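Side-chain contacts in aromatic-L-amino-acid decarboxylase (Catharanthus roseus, PDB 6EEW), which catalyses the pyridoxal phosphate-dependent decarboxylation of L-tryptophan to tryptamine and of 5-hydroxy-L-tryptophan to serotonin: residues A[411-416]-A[492-497]; A[405-410]-A[484-489]; A[447-450]-A[454-457]; A[429-432]-A[437-440]. All coordinates share one frame; numbering follows the deposited sequence.

Interaction 1: residues A[411-416]-A[492-497]; sequences DSRFEI and LTDDLL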
loop_
_atom_site.group_PDB
_atom_site.type_symbol
_atom_site.label_atom_id
_atom_site.label_comp_id
_atom_site.label_asym_id
_atom_site.label_seq_id
_atom_site.Cartn_x
_atom_site.Cartn_y
_atom_site.Cartn_z
ATOM N N ASP A 411 -7.117 43.483 -2.683
ATOM C CA ASP A 411 -8.564 43.629 -2.772
ATOM C C ASP A 411 -9.129 43.691 -1.359
ATOM O O ASP A 411 -9.083 42.701 -0.617
ATOM C CB ASP A 411 -9.201 42.492 -3.563
ATOM C CG ASP A 411 -10.663 42.756 -3.879
ATOM O OD1 ASP A 411 -11.355 43.340 -3.018
ATOM O OD2 ASP A 411 -11.119 42.387 -4.986
ATOM N N SER A 412 -9.657 44.860 -0.996
ATOM C CA SER A 412 -10.133 45.120 0.356
ATOM C C SER A 412 -11.409 44.359 0.681
ATOM O O SER A 412 -11.838 44.381 1.841
ATOM C CB SER A 412 -10.341 46.623 0.550
ATOM O OG SER A 412 -11.185 47.142 -0.456
ATOM N N ARG A 413 -12.048 43.737 -0.313
ATOM C CA ARG A 413 -13.214 42.911 -0.039
ATOM C C ARG A 413 -12.815 41.569 0.557
ATOM O O ARG A 413 -13.590 40.971 1.310
ATOM C CB ARG A 413 -14.014 42.682 -1.321
ATOM C CG ARG A 413 -14.518 43.955 -1.973
ATOM C CD ARG A 413 -15.127 43.669 -3.340
ATOM N NE ARG A 413 -14.206 42.959 -4.228
ATOM C CZ ARG A 413 -14.472 42.668 -5.500
ATOM N NH1 ARG A 413 -15.630 43.030 -6.039
ATOM N NH2 ARG A 413 -13.579 42.019 -6.235
ATOM N N PHE A 414 -11.605 41.113 0.267
ATOM C CA PHE A 414 -11.086 39.834 0.716
ATOM C C PHE A 414 -10.115 40.033 1.873
ATOM O O PHE A 414 -9.627 41.136 2.127
ATOM C CB PHE A 414 -10.385 39.116 -0.437
ATOM C CG PHE A 414 -11.303 38.735 -1.565
ATOM C CD1 PHE A 414 -11.610 39.642 -2.565
ATOM C CD2 PHE A 414 -11.814 37.451 -1.656
ATOM C CE1 PHE A 414 -12.439 39.289 -3.610
ATOM C CE2 PHE A 414 -12.640 37.090 -2.705
ATOM C CZ PHE A 414 -12.954 38.008 -3.680
ATOM N N GLU A 415 -9.833 38.937 2.568
ATOM C CA GLU A 415 -8.884 38.952 3.667
ATOM C C GLU A 415 -8.165 37.620 3.689
ATOM O O GLU A 415 -8.764 36.579 3.395
ATOM C CB GLU A 415 -9.594 39.212 5.004
ATOM C CG GLU A 415 -10.236 37.989 5.649
ATOM C CD GLU A 415 -10.801 38.294 7.030
ATOM O OE1 GLU A 415 -10.975 39.489 7.361
ATOM O OE2 GLU A 415 -11.064 37.346 7.792
ATOM N N ILE A 416 -6.883 37.665 4.033
ATOM C CA ILE A 416 -6.110 36.456 4.284
ATOM C C ILE A 416 -6.361 36.042 5.730
ATOM O O ILE A 416 -6.069 36.801 6.660
ATOM C CB ILE A 416 -4.614 36.684 4.020
ATOM C CG1 ILE A 416 -4.390 37.276 2.625
ATOM C CG2 ILE A 416 -3.864 35.371 4.143
ATOM C CD1 ILE A 416 -4.782 36.349 1.490
ATOM N N LEU A 492 -16.485 36.512 -10.538
ATOM C CA LEU A 492 -17.598 35.882 -9.839
ATOM C C LEU A 492 -17.973 36.652 -8.582
ATOM O O LEU A 492 -19.144 36.661 -8.186
ATOM C CB LEU A 492 -17.256 34.431 -9.507
ATOM C CG LEU A 492 -17.044 33.544 -10.735
ATOM C CD1 LEU A 492 -16.754 32.099 -10.342
ATOM C CD2 LEU A 492 -18.247 33.633 -11.654
ATOM N N THR A 493 -17.006 37.320 -7.953
ATOM C CA THR A 493 -17.336 38.160 -6.810
ATOM C C THR A 493 -18.132 39.381 -7.251
ATOM O O THR A 493 -19.118 39.747 -6.608
ATOM C CB THR A 493 -16.063 38.584 -6.081
ATOM O OG1 THR A 493 -15.372 37.421 -5.606
ATOM C CG2 THR A 493 -16.396 39.492 -4.904
ATOM N N ASP A 494 -17.742 39.999 -8.369
ATOM C CA ASP A 494 -18.524 41.112 -8.904
ATOM C C ASP A 494 -19.952 40.676 -9.198
ATOM O O ASP A 494 -20.913 41.315 -8.755
ATOM C CB ASP A 494 -17.863 41.677 -10.163
ATOM C CG ASP A 494 -16.511 42.317 -9.882
ATOM O OD1 ASP A 494 -16.246 42.674 -8.712
ATOM O OD2 ASP A 494 -15.711 42.464 -10.833
ATOM N N ASP A 495 -20.105 39.576 -9.943
ATOM C CA ASP A 495 -21.438 39.045 -10.224
ATOM C C ASP A 495 -22.207 38.780 -8.940
ATOM O O ASP A 495 -23.428 38.972 -8.889
ATOM C CB ASP A 495 -21.345 37.759 -11.050
ATOM C CG ASP A 495 -20.989 38.012 -12.502
ATOM O OD1 ASP A 495 -20.909 39.193 -12.904
ATOM O OD2 ASP A 495 -20.796 37.026 -13.243
ATOM N N LEU A 496 -21.512 38.332 -7.894
ATOM C CA LEU A 496 -22.173 37.964 -6.651
ATOM C C LEU A 496 -22.632 39.173 -5.840
ATOM O O LEU A 496 -23.404 38.995 -4.890
ATOM C CB LEU A 496 -21.231 37.093 -5.822
ATOM C CG LEU A 496 -21.717 36.635 -4.453
ATOM C CD1 LEU A 496 -22.911 35.712 -4.620
ATOM C CD2 LEU A 496 -20.597 35.937 -3.698
ATOM N N LEU A 497 -22.192 40.382 -6.191
ATOM C CA LEU A 497 -22.652 41.597 -5.517
ATOM C C LEU A 497 -22.997 42.688 -6.530
ATOM O O LEU A 497 -24.109 42.748 -7.054
ATOM C CB LEU A 497 -21.591 42.123 -4.541
ATOM C CG LEU A 497 -20.961 41.211 -3.478
ATOM C CD1 LEU A 497 -20.086 40.158 -4.111
ATOM C CD2 LEU A 497 -20.148 42.024 -2.477
#
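R413 and F414 meet T493 and D494 where the turn entering edge strand 414-416 of the four-stranded antiparallel sheet faces the last turns of helix 479-496. The turn is a type I beta turn from D411 to F414, and it doubles as an Asx turn, since D411 OD1 accepts from R413 N at 2.8 Å.

The ionic part is a three-residue network centred on R413. Its NH1 donates to D494 OD1 at 2.8 Å, the oxygen lying in the guanidinium plane. The bond is almost straight (171°) and meets OD1 nearly in line with its C-O bond. The carboxylate is turned 47° from the guanidinium. The arginine chain bends at its third torsion (-55°), which brings NE and NH2 back to D411. This is a side-on grip: NH2 reaches D411 OD2 at 2.8 Å and NE reaches OD1 at 3.1 Å, both oxygens using their syn lone pairs. OD1 thus takes both a backbone and a side-chain donor, while OD2 also has a weak bond from Q490. A leucine in place of R413 would probably leave D494 without its cationic mate here and D411 without the two-nitrogen grip on its carboxylate.

The van der Waals part involves T493. Its CG2 sits over the centre of one guanidinium face, 3.8 Å from R413 CZ. The F414 ring, buried against V408, F427 and L429, approaches from the sheet side. T493 OG1, which is hydrogen-bonded to I489 O one helical turn back, lies near the plane of that ring at its edge, 3.1 Å from F414 CZ.

Interaction 2: residues A[405-410]-A[484-489]; sequences EEWVRS and RVWDLI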
loop_
_atom_site.group_PDB
_atom_site.type_symbol
_atom_site.label_atom_id
_atom_site.label_comp_id
_atom_site.label_asym_id
_atom_site.label_seq_id
_atom_site.Cartn_x
_atom_site.Cartn_y
_atom_site.Cartn_z
ATOM N N GLU A 405 -1.334 35.473 -2.958
ATOM C CA GLU A 405 -1.661 36.141 -1.703
ATOM C C GLU A 405 -1.576 37.651 -1.858
ATOM O O GLU A 405 -2.454 38.387 -1.392
ATOM C CB GLU A 405 -0.704 35.684 -0.602
ATOM C CG GLU A 405 -0.856 36.472 0.685
ATOM C CD GLU A 405 0.275 36.217 1.656
ATOM O OE1 GLU A 405 1.273 35.575 1.258
ATOM O OE2 GLU A 405 0.166 36.660 2.818
ATOM N N GLU A 406 -0.526 38.127 -2.530
ATOM C CA GLU A 406 -0.361 39.563 -2.738
ATOM C C GLU A 406 -1.530 40.131 -3.527
ATOM O O GLU A 406 -2.077 41.181 -3.173
ATOM C CB GLU A 406 0.958 39.812 -3.461
ATOM C CG GLU A 406 2.159 39.308 -2.686
ATOM C CD GLU A 406 3.446 39.402 -3.481
ATOM O OE1 GLU A 406 3.463 40.105 -4.512
ATOM O OE2 GLU A 406 4.444 38.767 -3.075
ATOM N N TRP A 407 -1.957 39.424 -4.576
ATOM C CA TRP A 407 -3.153 39.837 -5.307
ATOM C C TRP A 407 -4.356 39.950 -4.372
ATOM O O TRP A 407 -5.077 40.955 -4.383
ATOM C CB TRP A 407 -3.461 38.844 -6.433
ATOM C CG TRP A 407 -2.430 38.793 -7.502
ATOM C CD1 TRP A 407 -1.542 39.769 -7.833
ATOM C CD2 TRP A 407 -2.167 37.694 -8.377
ATOM N NE1 TRP A 407 -0.743 39.351 -8.870
ATOM C CE2 TRP A 407 -1.103 38.077 -9.216
ATOM C CE3 TRP A 407 -2.725 36.419 -8.530
ATOM C CZ2 TRP A 407 -0.588 37.237 -10.201
ATOM C CZ3 TRP A 407 -2.213 35.584 -9.506
ATOM C CH2 TRP A 407 -1.153 35.994 -10.329
ATOM N N VAL A 408 -4.582 38.926 -3.544
ATOM C CA VAL A 408 -5.746 38.942 -2.658
ATOM C C VAL A 408 -5.696 40.129 -1.705
ATOM O O VAL A 408 -6.711 40.805 -1.480
ATOM C CB VAL A 408 -5.860 37.614 -1.887
ATOM C CG1 VAL A 408 -6.910 37.737 -0.795
ATOM C CG2 VAL A 408 -6.212 36.475 -2.836
ATOM N N ARG A 409 -4.518 40.414 -1.134
ATOM C CA ARG A 409 -4.412 41.542 -0.207
ATOM C C ARG A 409 -4.699 42.868 -0.892
ATOM O O ARG A 409 -5.101 43.829 -0.227
ATOM C CB ARG A 409 -3.038 41.586 0.459
ATOM C CG ARG A 409 -2.764 40.416 1.390
ATOM C CD ARG A 409 -1.437 40.599 2.114
ATOM N NE ARG A 409 -1.084 39.446 2.935
ATOM C CZ ARG A 409 -1.558 39.229 4.157
ATOM N NH1 ARG A 409 -2.406 40.096 4.702
ATOM N NH2 ARG A 409 -1.186 38.149 4.836
ATOM N N SER A 410 -4.486 42.957 -2.209
ATOM C CA SER A 410 -4.784 44.201 -2.912
ATOM C C SER A 410 -6.278 44.460 -3.021
ATOM O O SER A 410 -6.669 45.568 -3.404
ATOM C CB SER A 410 -4.173 44.193 -4.314
ATOM O OG SER A 410 -2.771 44.026 -4.254
ATOM N N ARG A 484 -5.323 33.697 -14.196
ATOM C CA ARG A 484 -6.686 33.544 -14.693
ATOM C C ARG A 484 -7.642 33.085 -13.599
ATOM O O ARG A 484 -8.808 33.494 -13.589
ATOM C CB ARG A 484 -6.730 32.574 -15.869
ATOM C CG ARG A 484 -5.916 33.010 -17.076
ATOM C CD ARG A 484 -6.327 32.188 -18.290
ATOM N NE ARG A 484 -6.223 30.751 -18.051
ATOM C CZ ARG A 484 -6.572 29.820 -18.932
ATOM N NH1 ARG A 484 -7.049 30.175 -20.118
ATOM N NH2 ARG A 484 -6.449 28.533 -18.628
ATOM N N VAL A 485 -7.177 32.253 -12.666
ATOM C CA VAL A 485 -8.030 31.890 -11.538
ATOM C C VAL A 485 -8.394 33.128 -10.736
ATOM O O VAL A 485 -9.548 33.318 -10.340
ATOM C CB VAL A 485 -7.346 30.842 -10.645
ATOM C CG1 VAL A 485 -8.118 30.717 -9.342
ATOM C CG2 VAL A 485 -7.301 29.498 -11.341
ATOM N N TRP A 486 -7.408 33.977 -10.460
ATOM C CA TRP A 486 -7.693 35.197 -9.709
ATOM C C TRP A 486 -8.651 36.106 -10.476
ATOM O O TRP A 486 -9.584 36.678 -9.892
ATOM C CB TRP A 486 -6.390 35.916 -9.375
ATOM C CG TRP A 486 -6.597 37.221 -8.714
ATOM C CD1 TRP A 486 -6.119 38.435 -9.116
ATOM C CD2 TRP A 486 -7.388 37.465 -7.548
ATOM N NE1 TRP A 486 -6.531 39.415 -8.250
ATOM C CE2 TRP A 486 -7.317 38.849 -7.280
ATOM C CE3 TRP A 486 -8.135 36.647 -6.694
ATOM C CZ2 TRP A 486 -7.965 39.433 -6.197
ATOM C CZ3 TRP A 486 -8.778 37.228 -5.617
ATOM C CH2 TRP A 486 -8.694 38.611 -5.381
ATOM N N ASP A 487 -8.449 36.240 -11.787
ATOM C CA ASP A 487 -9.390 37.013 -12.594
ATOM C C ASP A 487 -10.801 36.449 -12.472
ATOM O O ASP A 487 -11.771 37.196 -12.285
ATOM C CB ASP A 487 -8.945 37.019 -14.058
ATOM C CG ASP A 487 -7.705 37.856 -14.287
ATOM O OD1 ASP A 487 -7.489 38.818 -13.525
ATOM O OD2 ASP A 487 -6.933 37.536 -15.219
ATOM N N LEU A 488 -10.935 35.123 -12.561
ATOM C CA LEU A 488 -12.246 34.493 -12.466
ATOM C C LEU A 488 -12.870 34.733 -11.101
ATOM O O LEU A 488 -14.075 34.994 -10.992
ATOM C CB LEU A 488 -12.123 32.992 -12.728
ATOM C CG LEU A 488 -13.410 32.163 -12.632
ATOM C CD1 LEU A 488 -14.400 32.558 -13.712
ATOM C CD2 LEU A 488 -13.143 30.656 -12.628
ATOM N N ILE A 489 -12.071 34.599 -10.042
ATOM C CA ILE A 489 -12.568 34.837 -8.691
ATOM C C ILE A 489 -13.134 36.244 -8.585
ATOM O O ILE A 489 -14.235 36.453 -8.056
ATOM C CB ILE A 489 -11.452 34.589 -7.660
ATOM C CG1 ILE A 489 -11.002 33.120 -7.718
ATOM C CG2 ILE A 489 -11.912 35.000 -6.272
ATOM C CD1 ILE A 489 -9.863 32.766 -6.788
#
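W486 reaches across to W407 and V408 in a helix-helix packing, away from the annotated sites of the enzyme, that joins helix 479-496 to the C-terminal end of helix 375-409. The CA atoms of the two tryptophans, 7.8 Å apart, are the nearest pair of the two segments.

Followed in order, the second segment begins with R484, which is turned away and pairs with E46, and V485, which packs on Y98.

W486 carries the contact. With CG opposite its backbone N (chi1 175°), the indole is thrust over to the other helix. W407 CB stands over one face of it, 3.8 Å from the centroid of the W486 five-membered ring and 18° off its normal: a CH-pi contact. In return W486 CB packs against W407 CE3 at 3.8 Å. The two indoles run past each other in opposite senses, and although their planes differ by only 16°, they are slid so far apart that they barely overlap. The six-membered ring of W486 also meets V408, CZ3 lying 3.9 Å from V408 CG2.

L488 and I489, further along, turn to L449 on helix 438-451, so this helix is packed from more than one direction.

Neither a salt bridge nor a hydrogen bond joins the two segments. Their cohesion therefore rests on dispersion and on the weak attraction of a methylene for a pi face, which makes the fit of shapes, rather than bond direction, its main determinant.

Interaction 3: residues A[447-450]-A[454-457]; sequences DMLN and RVYM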
loop_
_atom_site.group_PDB
_atom_site.type_symbol
_atom_site.label_atom_id
_atom_site.label_comp_id
_atom_site.label_asym_id
_atom_site.label_seq_id
_atom_site.Cartn_x
_atom_site.Cartn_y
_atom_site.Cartn_z
ATOM N N ASP A 447 -18.973 27.727 -4.613
ATOM C CA ASP A 447 -19.804 26.906 -5.482
ATOM C C ASP A 447 -19.775 27.427 -6.912
ATOM O O ASP A 447 -19.656 26.646 -7.859
ATOM C CB ASP A 447 -21.231 26.830 -4.939
ATOM C CG ASP A 447 -21.977 25.593 -5.436
ATOM O OD1 ASP A 447 -22.133 25.436 -6.668
ATOM O OD2 ASP A 447 -22.383 24.758 -4.597
ATOM N N MET A 448 -19.910 28.742 -7.094
ATOM C CA MET A 448 -19.822 29.309 -8.439
ATOM C C MET A 448 -18.491 28.946 -9.095
ATOM O O MET A 448 -18.445 28.493 -10.251
ATOM C CB MET A 448 -19.998 30.825 -8.375
ATOM C CG MET A 448 -21.325 31.273 -7.787
ATOM S SD MET A 448 -21.409 33.064 -7.569
ATOM C CE MET A 448 -21.297 33.635 -9.267
ATOM N N LEU A 449 -17.392 29.130 -8.358
ATOM C CA LEU A 449 -16.078 28.822 -8.910
ATOM C C LEU A 449 -16.038 27.395 -9.427
ATOM O O LEU A 449 -15.700 27.149 -10.591
ATOM C CB LEU A 449 -15.001 29.035 -7.847
ATOM C CG LEU A 449 -14.684 30.488 -7.500
ATOM C CD1 LEU A 449 -13.878 30.538 -6.222
ATOM C CD2 LEU A 449 -13.924 31.150 -8.636
ATOM N N ASN A 450 -16.418 26.442 -8.575
ATOM C CA ASN A 450 -16.303 25.038 -8.956
ATOM C C ASN A 450 -17.275 24.691 -10.076
ATOM O O ASN A 450 -16.947 23.896 -10.967
ATOM C CB ASN A 450 -16.511 24.150 -7.735
ATOM C CG ASN A 450 -15.334 24.200 -6.776
ATOM O OD1 ASN A 450 -14.188 24.408 -7.184
ATOM N ND2 ASN A 450 -15.611 24.018 -5.495
ATOM N N ARG A 454 -13.836 25.335 -14.791
ATOM C CA ARG A 454 -12.502 25.820 -15.114
ATOM C C ARG A 454 -11.582 25.892 -13.903
ATOM O O ARG A 454 -10.458 26.379 -14.034
ATOM C CB ARG A 454 -12.566 27.198 -15.776
ATOM C CG ARG A 454 -13.325 27.256 -17.081
ATOM C CD ARG A 454 -13.408 28.705 -17.568
ATOM N NE ARG A 454 -12.079 29.253 -17.846
ATOM C CZ ARG A 454 -11.539 29.358 -19.058
ATOM N NH1 ARG A 454 -12.211 28.963 -20.134
ATOM N NH2 ARG A 454 -10.319 29.864 -19.196
ATOM N N VAL A 455 -12.032 25.437 -12.735
ATOM C CA VAL A 455 -11.221 25.475 -11.525
ATOM C C VAL A 455 -11.866 24.559 -10.500
ATOM O O VAL A 455 -13.083 24.358 -10.509
ATOM C CB VAL A 455 -11.067 26.921 -10.986
ATOM C CG1 VAL A 455 -12.419 27.529 -10.681
ATOM C CG2 VAL A 455 -10.212 26.930 -9.732
ATOM N N TYR A 456 -11.044 23.991 -9.622
ATOM C CA TYR A 456 -11.529 23.235 -8.475
ATOM C C TYR A 456 -10.783 23.705 -7.240
ATOM O O TYR A 456 -9.554 23.582 -7.172
ATOM C CB TYR A 456 -11.335 21.729 -8.672
ATOM C CG TYR A 456 -11.914 20.883 -7.556
ATOM C CD1 TYR A 456 -13.009 21.321 -6.815
ATOM C CD2 TYR A 456 -11.368 19.644 -7.243
ATOM C CE1 TYR A 456 -13.547 20.542 -5.785
ATOM C CE2 TYR A 456 -11.895 18.861 -6.216
ATOM C CZ TYR A 456 -12.984 19.316 -5.491
ATOM O OH TYR A 456 -13.515 18.544 -4.477
ATOM N N MET A 457 -11.530 24.187 -6.252
ATOM C CA MET A 457 -10.990 24.557 -4.954
ATOM C C MET A 457 -11.895 23.971 -3.893
ATOM O O MET A 457 -13.115 23.894 -4.082
ATOM C CB MET A 457 -10.895 26.080 -4.753
ATOM C CG MET A 457 -10.044 26.802 -5.771
ATOM S SD MET A 457 -10.328 28.589 -5.797
ATOM C CE MET A 457 -10.292 29.011 -4.060
#
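N450 and Y456 bring their CA atoms to 5.1 Å where helix 438-451 nears its end and the chain doubles back as 454-457. From V455 to M457 the returning backbone is extended, so that M457 presents its N-H and C=O to the helix.

The N450 carboxamide takes both, its CG set opposite the carbonyl carbon (chi1 -72°). M457 N donates to N450 OD1 at 2.8 Å, on a lone pair and in the carbonyl plane, and N450 ND2 donates to M457 O at 2.9 Å, again in plane. Both bonds are fairly straight, neither below 159°. One amide thus pairs with both polar groups of one residue, much as a neighbouring strand would, on the approach to edge strand 459-462 of the antiparallel sheet. With N450 cut back to an alanine, the M457 N-H and C=O would probably lose these partners and the returning chain be less firmly tied to the helix.

The Y456 ring, its plane 65° from the amide, turns its edge to N450, with CD1 3.3 Å from OD1; its side chain is about 9 Å from a bound tryptophan. On the buried flank V455 CG1 lies against L449 O at 3.3 Å. Further along L449, CD1 touches M457 SD at 4.1 Å.

Interaction 4: residues A[429-432]-A[437-440]; sequences LKPD and HVEE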
loop_
_atom_site.group_PDB
_atom_site.type_symbol
_atom_site.label_atom_id
_atom_site.label_comp_id
_atom_site.label_asym_id
_atom_site.label_seq_id
_atom_site.Cartn_x
_atom_site.Cartn_y
_atom_site.Cartn_z
ATOM N N LEU A 429 -13.982 36.276 1.680
ATOM C CA LEU A 429 -14.591 37.592 1.562
ATOM C C LEU A 429 -14.880 38.138 2.953
ATOM O O LEU A 429 -15.433 37.427 3.798
ATOM C CB LEU A 429 -15.876 37.519 0.741
ATOM C CG LEU A 429 -15.730 37.536 -0.779
ATOM C CD1 LEU A 429 -17.033 37.106 -1.439
ATOM C CD2 LEU A 429 -15.322 38.928 -1.264
ATOM N N LYS A 430 -14.501 39.392 3.198
ATOM C CA LYS A 430 -14.761 39.970 4.504
ATOM C C LYS A 430 -16.264 39.988 4.783
ATOM O O LYS A 430 -17.078 40.114 3.863
ATOM C CB LYS A 430 -14.207 41.389 4.601
ATOM C CG LYS A 430 -12.697 41.486 4.709
ATOM C CD LYS A 430 -12.290 42.945 4.888
ATOM C CE LYS A 430 -10.803 43.092 5.144
ATOM N NZ LYS A 430 -10.410 44.523 5.172
ATOM N N PRO A 431 -16.659 39.893 6.053
ATOM C CA PRO A 431 -18.095 39.882 6.375
ATOM C C PRO A 431 -18.861 41.115 5.913
ATOM O O PRO A 431 -20.054 41.008 5.592
ATOM C CB PRO A 431 -18.108 39.754 7.908
ATOM C CG PRO A 431 -16.677 39.918 8.356
ATOM C CD PRO A 431 -15.830 39.506 7.204
ATOM N N ASP A 432 -18.224 42.280 5.867
ATOM C CA ASP A 432 -18.939 43.517 5.577
ATOM C C ASP A 432 -19.188 43.747 4.090
ATOM O O ASP A 432 -19.839 44.738 3.738
ATOM C CB ASP A 432 -18.177 44.709 6.166
ATOM C CG ASP A 432 -16.755 44.809 5.641
ATOM O OD1 ASP A 432 -16.314 43.882 4.929
ATOM O OD2 ASP A 432 -16.078 45.819 5.930
ATOM N N HIS A 437 -24.934 36.538 5.432
ATOM C CA HIS A 437 -23.977 35.969 6.372
ATOM C C HIS A 437 -22.677 35.624 5.655
ATOM O O HIS A 437 -22.688 35.040 4.568
ATOM C CB HIS A 437 -24.561 34.728 7.048
ATOM C CG HIS A 437 -23.766 34.246 8.223
ATOM N ND1 HIS A 437 -22.697 33.383 8.097
ATOM C CD2 HIS A 437 -23.882 34.507 9.547
ATOM C CE1 HIS A 437 -22.191 33.132 9.291
ATOM N NE2 HIS A 437 -22.892 33.802 10.190
ATOM N N VAL A 438 -21.552 35.995 6.274
ATOM C CA VAL A 438 -20.246 35.822 5.639
ATOM C C VAL A 438 -20.043 34.385 5.166
ATOM O O VAL A 438 -19.573 34.145 4.040
ATOM C CB VAL A 438 -19.137 36.269 6.609
ATOM C CG1 VAL A 438 -19.113 35.365 7.838
ATOM C CG2 VAL A 438 -17.782 36.280 5.909
ATOM N N GLU A 439 -20.416 33.406 5.999
ATOM C CA GLU A 439 -20.214 32.004 5.637
ATOM C C GLU A 439 -20.970 31.643 4.359
ATOM O O GLU A 439 -20.424 30.986 3.464
ATOM C CB GLU A 439 -20.620 31.082 6.790
ATOM C CG GLU A 439 -20.239 29.617 6.537
ATOM C CD GLU A 439 -20.401 28.710 7.759
ATOM O OE1 GLU A 439 -19.952 29.103 8.859
ATOM O OE2 GLU A 439 -20.951 27.591 7.612
ATOM N N GLU A 440 -22.232 32.067 4.251
ATOM C CA GLU A 440 -22.989 31.774 3.037
ATOM C C GLU A 440 -22.409 32.493 1.826
ATOM O O GLU A 440 -22.413 31.946 0.720
ATOM C CB GLU A 440 -24.465 32.119 3.220
ATOM C CG GLU A 440 -25.262 31.020 3.914
ATOM C CD GLU A 440 -25.204 29.688 3.160
ATOM O OE1 GLU A 440 -25.452 29.680 1.932
ATOM O OE2 GLU A 440 -24.913 28.651 3.794
#
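V438 CG2 packs against the loop at L429 and P431, and this methyl makes the two shortest approaches of the contact. It lies 3.4 Å from L429 O and 3.6 Å from P431 CA, both van der Waals separations. Its place follows from the first torsion: CG2 stands opposite the backbone N of V438, on the side facing the incoming chain. The proline and valine side chains run side by side and point the same way, with P431 CB 3.9 Å from V438 CB. The CA atoms of the same two residues, at 4.7 Å, are the nearest across the segments.

These residues form the beta-to-alpha connection between strand 424-429 and helix 438-451. N442, one turn into the helix, ties the two ends of this connection together, OD1 accepting from L429 N and ND2 donating to V438 O. The L429 side chain continues the close packing inward, against F414, V441 and L445.

Outward the contact thins. P431 is exposed, and K430 and D432 direct their CB atoms away from the helix; K430 is held through its backbone, which pairs with R413. H437, also exposed, serves the helix rather than the loop: it occupies the N-cap position, and its ND1 accepts from E439 N at 3.1 Å. That bond is bent (143°), and the donor is tilted 32° out of the imidazole plane. Because ND1 is the acceptor, a neutral ring with its proton on NE2 is probable. E439 likewise points its CB away from 429-432, and its carboxylate has a long, weak ion pair with K443.

From the N terminus, the end of helix 375-409 opens interaction 2, and the turn and strand directly after it open interaction 1. Interaction 4 then closes a short loop between strand 424-429 and helix 438-451, and interaction 3 closes another, in series, at the far end of that helix. Both lie within the longer loops of interactions 1 and 2. Helix 479-496 closes interaction 2 first and interaction 1 last, so these two cross. The result binds three helices to the antiparallel sheet: I416 CD1 meets V408 CG1 between interactions 1 and 2, and L492 CD1 packs on L449 CD2 between interactions 1 and 3.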